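Local coordinates for protein probable branched-chain-amino-acid aminotransferase (Thermotoga maritima MSB8, PDB 3CSW) that probably catalyses the pyridoxal-phosphate-dependent transfer of amino groups from leucine, isoleucine and valine to 2-oxoglutarate in branched-chain amino acid biosynthesis, at residues S178-F183 and M235-T240; T192-S197 and E221-V226. One frame throughout, in Å; residues are numbered along the deposited sequence.

Interaction 1: residues S178-F183 and M235-T240; sequences SFSNVF and MFLTHT. With PLP (pyridoxal-5'-phosphate), chain E.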
# COMPACT_ATOMS: atom_id res chain seq x y z
N SER A 178 -20.91 4.81 1.49
CA SER A 178 -21.00 4.32 2.88
C SER A 178 -22.19 3.38 3.14
O SER A 178 -22.17 2.58 4.09
CB SER A 178 -20.98 5.49 3.89
OG SER A 178 -22.21 6.20 3.97
N PHE A 179 -23.22 3.46 2.30
CA PHE A 179 -24.41 2.60 2.44
C PHE A 179 -25.01 2.18 1.07
O PHE A 179 -26.14 1.68 1.03
CB PHE A 179 -25.50 3.26 3.32
CG PHE A 179 -26.08 4.57 2.75
CD1 PHE A 179 -27.14 4.55 1.83
CD2 PHE A 179 -25.59 5.82 3.17
CE1 PHE A 179 -27.67 5.74 1.33
CE2 PHE A 179 -26.13 7.01 2.67
CZ PHE A 179 -27.17 6.96 1.73
N SER A 180 -24.24 2.34 -0.01
CA SER A 180 -24.71 2.07 -1.36
C SER A 180 -23.58 1.60 -2.26
O SER A 180 -22.45 1.79 -1.92
CB SER A 180 -25.31 3.34 -1.98
OG SER A 180 -24.36 4.43 -2.00
N ASN A 181 -23.90 0.99 -3.40
CA ASN A 181 -22.94 0.75 -4.46
C ASN A 181 -23.02 1.84 -5.54
O ASN A 181 -24.02 2.56 -5.66
CB ASN A 181 -23.10 -0.64 -5.07
CG ASN A 181 -22.73 -1.77 -4.12
OD1 ASN A 181 -23.61 -2.48 -3.61
ND2 ASN A 181 -21.43 -1.95 -3.87
N VAL A 182 -21.93 1.97 -6.31
CA VAL A 182 -21.76 3.01 -7.33
C VAL A 182 -21.72 2.43 -8.75
O VAL A 182 -21.05 1.44 -9.02
CB VAL A 182 -20.43 3.80 -7.07
CG1 VAL A 182 -20.08 4.83 -8.23
CG2 VAL A 182 -20.52 4.48 -5.70
N PHE A 183 -22.46 3.09 -9.64
CA PHE A 183 -22.43 2.81 -11.04
C PHE A 183 -22.16 4.11 -11.80
O PHE A 183 -22.54 5.20 -11.35
CB PHE A 183 -23.79 2.25 -11.51
CG PHE A 183 -24.09 0.85 -11.05
CD1 PHE A 183 -24.50 0.60 -9.76
CD2 PHE A 183 -24.01 -0.22 -11.95
CE1 PHE A 183 -24.81 -0.69 -9.34
CE2 PHE A 183 -24.31 -1.50 -11.54
CZ PHE A 183 -24.72 -1.74 -10.23
N MSE A 235 -24.01 9.02 -13.47
CA MSE A 235 -23.65 8.31 -12.25
C MSE A 235 -24.90 8.06 -11.41
O MSE A 235 -25.84 8.86 -11.43
CB MSE A 235 -22.60 9.12 -11.49
CG MSE A 235 -22.16 8.55 -10.14
SE MSE A 235 -20.82 9.65 -9.28
CE MSE A 235 -20.57 8.62 -7.77
N PHE A 236 -24.94 6.92 -10.72
CA PHE A 236 -26.04 6.60 -9.79
C PHE A 236 -25.59 5.63 -8.70
O PHE A 236 -24.53 4.99 -8.81
CB PHE A 236 -27.31 6.11 -10.52
CG PHE A 236 -27.20 4.73 -11.19
CD1 PHE A 236 -27.43 3.57 -10.45
CD2 PHE A 236 -26.96 4.61 -12.55
CE1 PHE A 236 -27.36 2.31 -11.06
CE2 PHE A 236 -26.90 3.37 -13.17
CZ PHE A 236 -27.10 2.21 -12.41
N LEU A 237 -26.40 5.58 -7.63
CA LEU A 237 -26.18 4.71 -6.49
C LEU A 237 -27.26 3.65 -6.42
O LEU A 237 -28.37 3.85 -6.92
CB LEU A 237 -26.21 5.51 -5.19
CG LEU A 237 -25.37 6.78 -5.09
CD1 LEU A 237 -25.66 7.52 -3.77
CD2 LEU A 237 -23.87 6.47 -5.27
N THR A 238 -26.95 2.54 -5.77
CA THR A 238 -27.94 1.50 -5.52
C THR A 238 -27.90 1.07 -4.05
O THR A 238 -26.83 0.82 -3.50
CB THR A 238 -27.70 0.25 -6.45
OG1 THR A 238 -26.44 -0.37 -6.14
CG2 THR A 238 -27.70 0.64 -7.92
N HIS A 239 -29.05 0.99 -3.41
CA HIS A 239 -29.15 0.43 -2.05
C HIS A 239 -30.57 -0.06 -1.78
O HIS A 239 -31.50 0.34 -2.44
CB HIS A 239 -28.65 1.43 -0.98
CG HIS A 239 -29.42 2.71 -0.89
ND1 HIS A 239 -30.35 2.96 0.10
CD2 HIS A 239 -29.38 3.83 -1.66
CE1 HIS A 239 -30.86 4.17 -0.07
NE2 HIS A 239 -30.29 4.72 -1.12
N THR A 240 -30.71 -0.94 -0.79
CA THR A 240 -31.97 -1.61 -0.51
C THR A 240 -33.21 -0.70 -0.43
O THR A 240 -34.23 -0.95 -1.11
CB THR A 240 -31.88 -2.46 0.81
OG1 THR A 240 -31.11 -3.65 0.58
CG2 THR A 240 -33.25 -2.88 1.27
N1 PLP E . -22.15 -0.79 0.46
C2 PLP E . -22.17 -0.71 1.85
C2A PLP E . -20.91 -0.29 2.55
C3 PLP E . -23.35 -1.03 2.56
O3 PLP E . -23.42 -0.88 3.93
C4 PLP E . -24.51 -1.42 1.84
C4A PLP E . -25.80 -1.70 2.57
O4A PLP E . -26.55 -0.76 2.88
C5 PLP E . -24.47 -1.48 0.44
C6 PLP E . -23.28 -1.17 -0.23
C5A PLP E . -25.72 -1.67 -0.38
O4P PLP E . -26.05 -3.04 -0.47
P PLP E . -27.58 -3.57 -0.73
O1P PLP E . -27.66 -5.08 -0.46
O2P PLP E . -27.96 -3.29 -2.15
O3P PLP E . -28.45 -2.78 0.24
O HOH W 1 -26.31 -2.25 -4.02
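Phe-183 and Phe-236 form the tightly packed end of this antiparallel strand pair. CB of Phe-183 sits over one face of the Phe-236 ring, 3.4 Å from CZ and 18° off the ring normal, a CH-pi contact. The two ring planes are nearly parallel but slid apart with little overlap. Phe-236 CG stands between its backbone N and carbonyl carbon (chi1 69°), which swings the ring across to the CB of Phe-183. Thr-238 CG2, in plane at the edge of the Phe-236 ring, meets Phe-183 CE1 at 3.5 Å; helix 203-214 covers this side of the sheet. Paired backbone bonds, Phe-183 N to Phe-236 O at 2.9 Å and Phe-236 N to Phe-183 O at 3.0 Å, fix the register. On the other face Val-182 CG2 lies 3.9 Å from Leu-237 CD2.

Packing is sparser at the cofactor end, where Phe-179 is partly exposed. Its CE1 edge stands over the centre of the His-239 ring in a T-shaped pair, planes at 88°, while His-239 NE2 hydrogen-bonds to Tyr-163 OH. A water bridges Asn-181 OD1, Thr-238 OG1 and PLP O2P, and Thr-240 OG1 donates a hydrogen bond to PLP O3P at 2.8 Å. Strand ends converging on the pyridoxal phosphate in this way build the cofactor pocket of a class-IV aminotransferase.

Interaction 2: residues T192-S197 and E221-V226; sequences TPSLDS and ERVVWV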
# COMPACT_ATOMS: atom_id res chain seq x y z
N THR A 192 -19.36 -0.58 -13.30
CA THR A 192 -19.42 -0.66 -11.85
C THR A 192 -18.17 -1.36 -11.30
O THR A 192 -17.63 -2.28 -11.94
CB THR A 192 -20.72 -1.35 -11.35
OG1 THR A 192 -20.97 -1.03 -9.98
CG2 THR A 192 -20.67 -2.85 -11.53
N PRO A 193 -17.66 -0.90 -10.13
CA PRO A 193 -16.56 -1.61 -9.51
C PRO A 193 -16.80 -3.13 -9.34
O PRO A 193 -17.86 -3.56 -8.88
CB PRO A 193 -16.41 -0.91 -8.15
CG PRO A 193 -16.83 0.52 -8.45
CD PRO A 193 -18.00 0.34 -9.39
N SER A 194 -15.79 -3.90 -9.73
CA SER A 194 -15.74 -5.33 -9.55
C SER A 194 -15.65 -5.65 -8.06
O SER A 194 -15.19 -4.83 -7.27
CB SER A 194 -14.52 -5.88 -10.27
OG SER A 194 -13.37 -5.14 -9.90
N LEU A 195 -16.09 -6.85 -7.68
CA LEU A 195 -16.00 -7.29 -6.28
C LEU A 195 -14.55 -7.32 -5.79
O LEU A 195 -14.30 -7.12 -4.60
CB LEU A 195 -16.66 -8.66 -6.07
CG LEU A 195 -18.15 -8.72 -6.43
CD1 LEU A 195 -18.64 -10.16 -6.27
CD2 LEU A 195 -19.02 -7.74 -5.62
N ASP A 196 -13.61 -7.56 -6.70
CA ASP A 196 -12.17 -7.56 -6.40
C ASP A 196 -11.59 -6.20 -6.12
O ASP A 196 -10.46 -6.11 -5.72
CB ASP A 196 -11.36 -8.12 -7.58
CG ASP A 196 -11.47 -9.61 -7.71
OD1 ASP A 196 -12.01 -10.27 -6.78
OD2 ASP A 196 -11.00 -10.13 -8.75
N SER A 197 -12.36 -5.14 -6.37
CA SER A 197 -11.95 -3.79 -6.01
C SER A 197 -11.97 -3.64 -4.49
O SER A 197 -11.27 -2.79 -3.94
CB SER A 197 -12.89 -2.76 -6.63
OG SER A 197 -12.83 -2.78 -8.04
N GLU A 221 -17.98 -4.94 -15.10
CA GLU A 221 -17.57 -5.00 -13.72
C GLU A 221 -16.06 -5.05 -13.75
O GLU A 221 -15.48 -6.04 -14.18
CB GLU A 221 -18.13 -6.23 -12.99
CG GLU A 221 -19.65 -6.32 -12.97
CD GLU A 221 -20.16 -7.59 -12.30
OE1 GLU A 221 -19.86 -7.82 -11.09
OE2 GLU A 221 -20.89 -8.35 -12.97
N ARG A 222 -15.42 -3.97 -13.33
CA ARG A 222 -13.95 -3.87 -13.39
C ARG A 222 -13.43 -2.87 -12.36
O ARG A 222 -14.19 -2.27 -11.62
CB ARG A 222 -13.51 -3.44 -14.79
CG ARG A 222 -14.17 -2.16 -15.28
CD ARG A 222 -13.44 -1.64 -16.49
NE ARG A 222 -14.00 -0.41 -17.03
CZ ARG A 222 -13.64 0.83 -16.68
NH1 ARG A 222 -12.75 1.05 -15.71
NH2 ARG A 222 -14.21 1.84 -17.28
N VAL A 223 -12.13 -2.71 -12.29
CA VAL A 223 -11.54 -1.66 -11.50
C VAL A 223 -11.88 -0.32 -12.18
O VAL A 223 -11.64 -0.14 -13.37
CB VAL A 223 -10.01 -1.84 -11.35
CG1 VAL A 223 -9.37 -0.60 -10.67
CG2 VAL A 223 -9.71 -3.12 -10.57
N VAL A 224 -12.46 0.60 -11.40
CA VAL A 224 -12.87 1.92 -11.86
C VAL A 224 -12.04 2.91 -11.03
O VAL A 224 -12.04 2.84 -9.82
CB VAL A 224 -14.36 2.14 -11.63
CG1 VAL A 224 -14.79 3.59 -12.01
CG2 VAL A 224 -15.17 1.08 -12.39
N TRP A 225 -11.27 3.76 -11.69
CA TRP A 225 -10.43 4.77 -11.01
C TRP A 225 -11.25 6.04 -10.72
O TRP A 225 -12.16 6.39 -11.49
CB TRP A 225 -9.18 5.09 -11.86
CG TRP A 225 -8.29 3.90 -12.07
CD1 TRP A 225 -7.99 3.31 -13.26
CD2 TRP A 225 -7.59 3.16 -11.06
NE1 TRP A 225 -7.13 2.25 -13.05
CE2 TRP A 225 -6.88 2.12 -11.72
CE3 TRP A 225 -7.49 3.25 -9.67
CZ2 TRP A 225 -6.09 1.21 -11.04
CZ3 TRP A 225 -6.71 2.31 -8.99
CH2 TRP A 225 -6.04 1.31 -9.68
N VAL A 226 -10.94 6.72 -9.62
CA VAL A 226 -11.77 7.86 -9.19
C VAL A 226 -12.04 8.92 -10.28
O VAL A 226 -13.17 9.41 -10.40
CB VAL A 226 -11.24 8.53 -7.91
CG1 VAL A 226 -9.76 8.99 -8.07
CG2 VAL A 226 -12.21 9.66 -7.43
O HOH W 2 -17.21 -8.38 -10.01
O HOH W 3 -12.94 -0.07 -8.61
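Two flat peptide carbonyls, those of Thr-192 and Arg-222, join the strands and are approached differently. Arg-222 N lies nearly in line with the C=O of Thr-192, at 3.1 Å from its O. Ser-194 N instead stands above the carbonyl plane of Arg-222, 52° out of it, and still donates to that O at 3.0 Å. These bonds mark the parallel pairing in a beta-alpha-beta unit, strand 189-193, helix 203-214 and strand 219-222. Beyond the pairing, Val-223 CG1 lies over one face of the Trp-225 indole, toward its rim; that ring also stacks with Trp-227 and makes a cation-pi contact with Arg-133 of the second subunit. NH1 of Arg-222 hydrogen-bonds Val-223 O, which lies slightly out of the guanidinium plane, and the group is salt-bridged to Glu-220 and Glu-228.

On the helix side, Thr-192 CG2 and Glu-221 CG run side by side 3.9 Å apart, and the Glu-221 carboxylate reaches Arg-205. Val-224 CG2 crosses toward Pro-193 CD at 4.2 Å, a light apolar touch. Two waters add bridges between the segments. One accepts a hydrogen bond from Leu-195 N and donates one to Glu-221 OE1; another accepts from both Ser-197 OG, at 2.8 Å, and Val-224 N, at 2.9 Å.

Interactions 1 and 2 belong to one mixed sheet, their centres about 13 Å apart. Across it the strands run 219-222, 189-193, 181-186, 234-239, 243-247, so interaction 2 joins the first two and interaction 1 the third and fourth. Strands 181-186 and 189-193 are consecutive in sequence and adjacent in the sheet, and connect the contacts: Val-182 O is 2.7 Å from Thr-192 OG1, a probable hydrogen bond, and Phe-183 packs on Thr-192. Along the chain interaction 2 is nested within the loop closed by interaction 1. Helix 203-214 packs on both contacts, so one sheet-helix layer runs from the cofactor pocket to outer strand 219-222, just after which Trp-225 and Val-226 meet other subunits.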